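Local atomic coordinates of putative uncharacterized protein (Methanosarcina barkeri str. Fusaro, PDB entry 3P43), a protein that probably acts as a manganese-dependent phosphoesterase that trims the 3' ends of DNA during repair. Residues E77-P80 with L81-D85. Residues are numbered along the deposited sequence; the frame is centred on the assembly and turned at random.
Sequences EDHP and LAYAD
H79 and Y83 lean on each other where strand 70-80 of the beta barrel runs out and the chain turns into a short 3-10 segment, 81-85. The two rings meet obliquely, planes at 47° and centroids 4.9 Å apart. The imidazole offers one carbon: CD2 of H79 sits over a face of the phenol, displaced toward its rim, 3.5 Å from CD2 of Y83. Y83 has CG anti to its own backbone N (chi1 -152°), which brings the ring up against the H79 imidazole. At the other flank of the imidazole, ND1 of H79 donates to the carbonyl O of E77 at 2.9 Å; the acceptor lies close to the ring plane, although the N-H...O angle is a bent 133° and the donor is tilted from the carbonyl plane. This bond and the tyrosine contact restrict how the imidazole can turn. The H79 side chain lies about 6 Å from the manganese ion held by H37, H43 and D45 and about 5 Å from a phosphate, probably from the crystallisation liquor. Replacing H79 by an alanine removes the carbon resting on the Y83 ring, and would probably leave that ring less constrained and the E77 carbonyl without this donor. R47 of strand 42-50 touches both aromatic residues. The turn is closed by N of Y83, which donates to O of P80 at 3.0 Å from above the carbonyl plane.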
ATOM      1  N   GLU A  77       1.769  -7.075   7.892  1.00 26.65           N
ATOM      2  CA  GLU A  77       1.602  -8.478   7.537  1.00 26.05           C
ATOM      3  C   GLU A  77       0.768  -8.650   6.272  1.00 19.89           C
ATOM      4  O   GLU A  77      -0.043  -7.795   5.938  1.00 18.19           O
ATOM      5  CB  GLU A  77       1.003  -9.261   8.704  1.00 30.05           C
ATOM      6  CG  GLU A  77       2.045  -9.721   9.715  1.00 34.16           C
ATOM      7  CD  GLU A  77       1.716  -9.303  11.133  1.00 48.27           C
ATOM      8  OE1 GLU A  77       0.533  -9.398  11.523  1.00 49.52           O
ATOM      9  OE2 GLU A  77       2.644  -8.884  11.860  1.00 52.11           O
ATOM     10  N   ASP A  78       0.996  -9.753   5.561  1.00 22.91           N
ATOM     11  CA  ASP A  78       0.180 -10.115   4.409  1.00 18.31           C
ATOM     12  C   ASP A  78      -1.299 -10.177   4.775  1.00 18.00           C
ATOM     13  O   ASP A  78      -1.664 -10.591   5.875  1.00 17.32           O
ATOM     14  CB  ASP A  78       0.601 -11.483   3.873  1.00 21.18           C
ATOM     15  CG  ASP A  78       2.002 -11.486   3.318  1.00 22.98           C
ATOM     16  OD1 ASP A  78       2.574 -10.386   3.160  1.00 22.85           O
ATOM     17  OD2 ASP A  78       2.531 -12.587   3.045  1.00 27.78           O
ATOM     18  N   HIS A  79      -2.154  -9.777   3.847  1.00 15.62           N
ATOM     19  CA  HIS A  79      -3.583  -9.958   4.030  1.00 16.44           C
ATOM     20  C   HIS A  79      -4.071 -10.890   2.949  1.00 18.30           C
ATOM     21  O   HIS A  79      -3.467 -10.956   1.878  1.00 19.71           O
ATOM     22  CB  HIS A  79      -4.311  -8.620   3.925  1.00 19.12           C
ATOM     23  CG  HIS A  79      -4.138  -7.749   5.126  1.00 20.15           C
ATOM     24  ND1 HIS A  79      -2.901  -7.341   5.577  1.00 21.78           N
ATOM     25  CD2 HIS A  79      -5.044  -7.211   5.976  1.00 20.71           C
ATOM     26  CE1 HIS A  79      -3.053  -6.586   6.651  1.00 26.42           C
ATOM     27  NE2 HIS A  79      -4.343  -6.490   6.912  1.00 26.36           N
ATOM     28  N   PRO A  80      -5.167 -11.616   3.219  1.00 19.09           N
ATOM     29  CA  PRO A  80      -5.752 -12.456   2.177  1.00 22.83           C
ATOM     30  C   PRO A  80      -6.300 -11.581   1.055  1.00 18.90           C
ATOM     31  O   PRO A  80      -6.715 -10.447   1.287  1.00 18.71           O
ATOM     32  CB  PRO A  80      -6.885 -13.185   2.907  1.00 22.04           C
ATOM     33  CG  PRO A  80      -7.216 -12.310   4.069  1.00 23.85           C
ATOM     34  CD  PRO A  80      -5.924 -11.682   4.482  1.00 21.77           C
ATOM     35  N   LEU A  81      -6.288 -12.120  -0.154  1.00 18.16           N
ATOM     36  CA  LEU A  81      -6.712 -11.402  -1.344  1.00 19.77           C
ATOM     37  C   LEU A  81      -8.119 -10.820  -1.209  1.00 22.86           C
ATOM     38  O   LEU A  81      -8.391  -9.711  -1.675  1.00 22.72           O
ATOM     39  CB  LEU A  81      -6.625 -12.339  -2.549  1.00 27.26           C
ATOM     40  CG  LEU A  81      -6.375 -11.747  -3.934  1.00 30.90           C
ATOM     41  CD1 LEU A  81      -5.470 -10.536  -3.855  1.00 28.26           C
ATOM     42  CD2 LEU A  81      -5.769 -12.816  -4.832  1.00 33.15           C
ATOM     43  N   ALA A  82      -9.005 -11.563  -0.553  1.00 22.81           N
ATOM     44  CA  ALA A  82     -10.402 -11.153  -0.416  1.00 21.55           C
ATOM     45  C   ALA A  82     -10.558  -9.853   0.375  1.00 26.55           C
ATOM     46  O   ALA A  82     -11.613  -9.214   0.347  1.00 24.91           O
ATOM     47  CB  ALA A  82     -11.217 -12.264   0.218  1.00 22.29           C
ATOM     48  N   TYR A  83      -9.499  -9.464   1.076  1.00 24.01           N
ATOM     49  CA  TYR A  83      -9.516  -8.247   1.869  1.00 20.32           C
ATOM     50  C   TYR A  83      -9.552  -7.007   0.980  1.00 20.92           C
ATOM     51  O   TYR A  83      -9.935  -5.931   1.428  1.00 18.87           O
ATOM     52  CB  TYR A  83      -8.305  -8.201   2.797  1.00 23.13           C
ATOM     53  CG  TYR A  83      -8.536  -7.402   4.059  1.00 21.30           C
ATOM     54  CD1 TYR A  83      -9.387  -7.870   5.048  1.00 24.19           C
ATOM     55  CD2 TYR A  83      -7.901  -6.186   4.263  1.00 20.56           C
ATOM     56  CE1 TYR A  83      -9.603  -7.145   6.204  1.00 25.52           C
ATOM     57  CE2 TYR A  83      -8.106  -5.458   5.414  1.00 22.94           C
ATOM     58  CZ  TYR A  83      -8.958  -5.943   6.383  1.00 26.10           C
ATOM     59  OH  TYR A  83      -9.170  -5.225   7.534  1.00 20.38           O
ATOM     60  N   ALA A  84      -9.159  -7.163  -0.282  1.00 21.50           N
ATOM     61  CA  ALA A  84      -9.195  -6.056  -1.236  1.00 23.09           C
ATOM     62  C   ALA A  84     -10.622  -5.548  -1.447  1.00 24.99           C
ATOM     63  O   ALA A  84     -10.840  -4.454  -1.970  1.00 26.10           O
ATOM     64  CB  ALA A  84      -8.582  -6.475  -2.560  1.00 23.07           C
ATOM     65  N   ASP A  85     -11.590  -6.353  -1.033  1.00 23.72           N
ATOM     66  CA  ASP A  85     -12.994  -6.023  -1.216  1.00 22.91           C
ATOM     67  C   ASP A  85     -13.634  -5.509   0.068  1.00 21.94           C
ATOM     68  O   ASP A  85     -14.806  -5.147   0.067  1.00 20.32           O
ATOM     69  CB  ASP A  85     -13.763  -7.262  -1.686  1.00 25.24           C
ATOM     70  CG  ASP A  85     -13.496  -7.602  -3.135  1.00 30.14           C
ATOM     71  OD1 ASP A  85     -13.183  -6.682  -3.922  1.00 33.21           O
ATOM     72  OD2 ASP A  85     -13.620  -8.791  -3.491  1.00 40.53           O
TER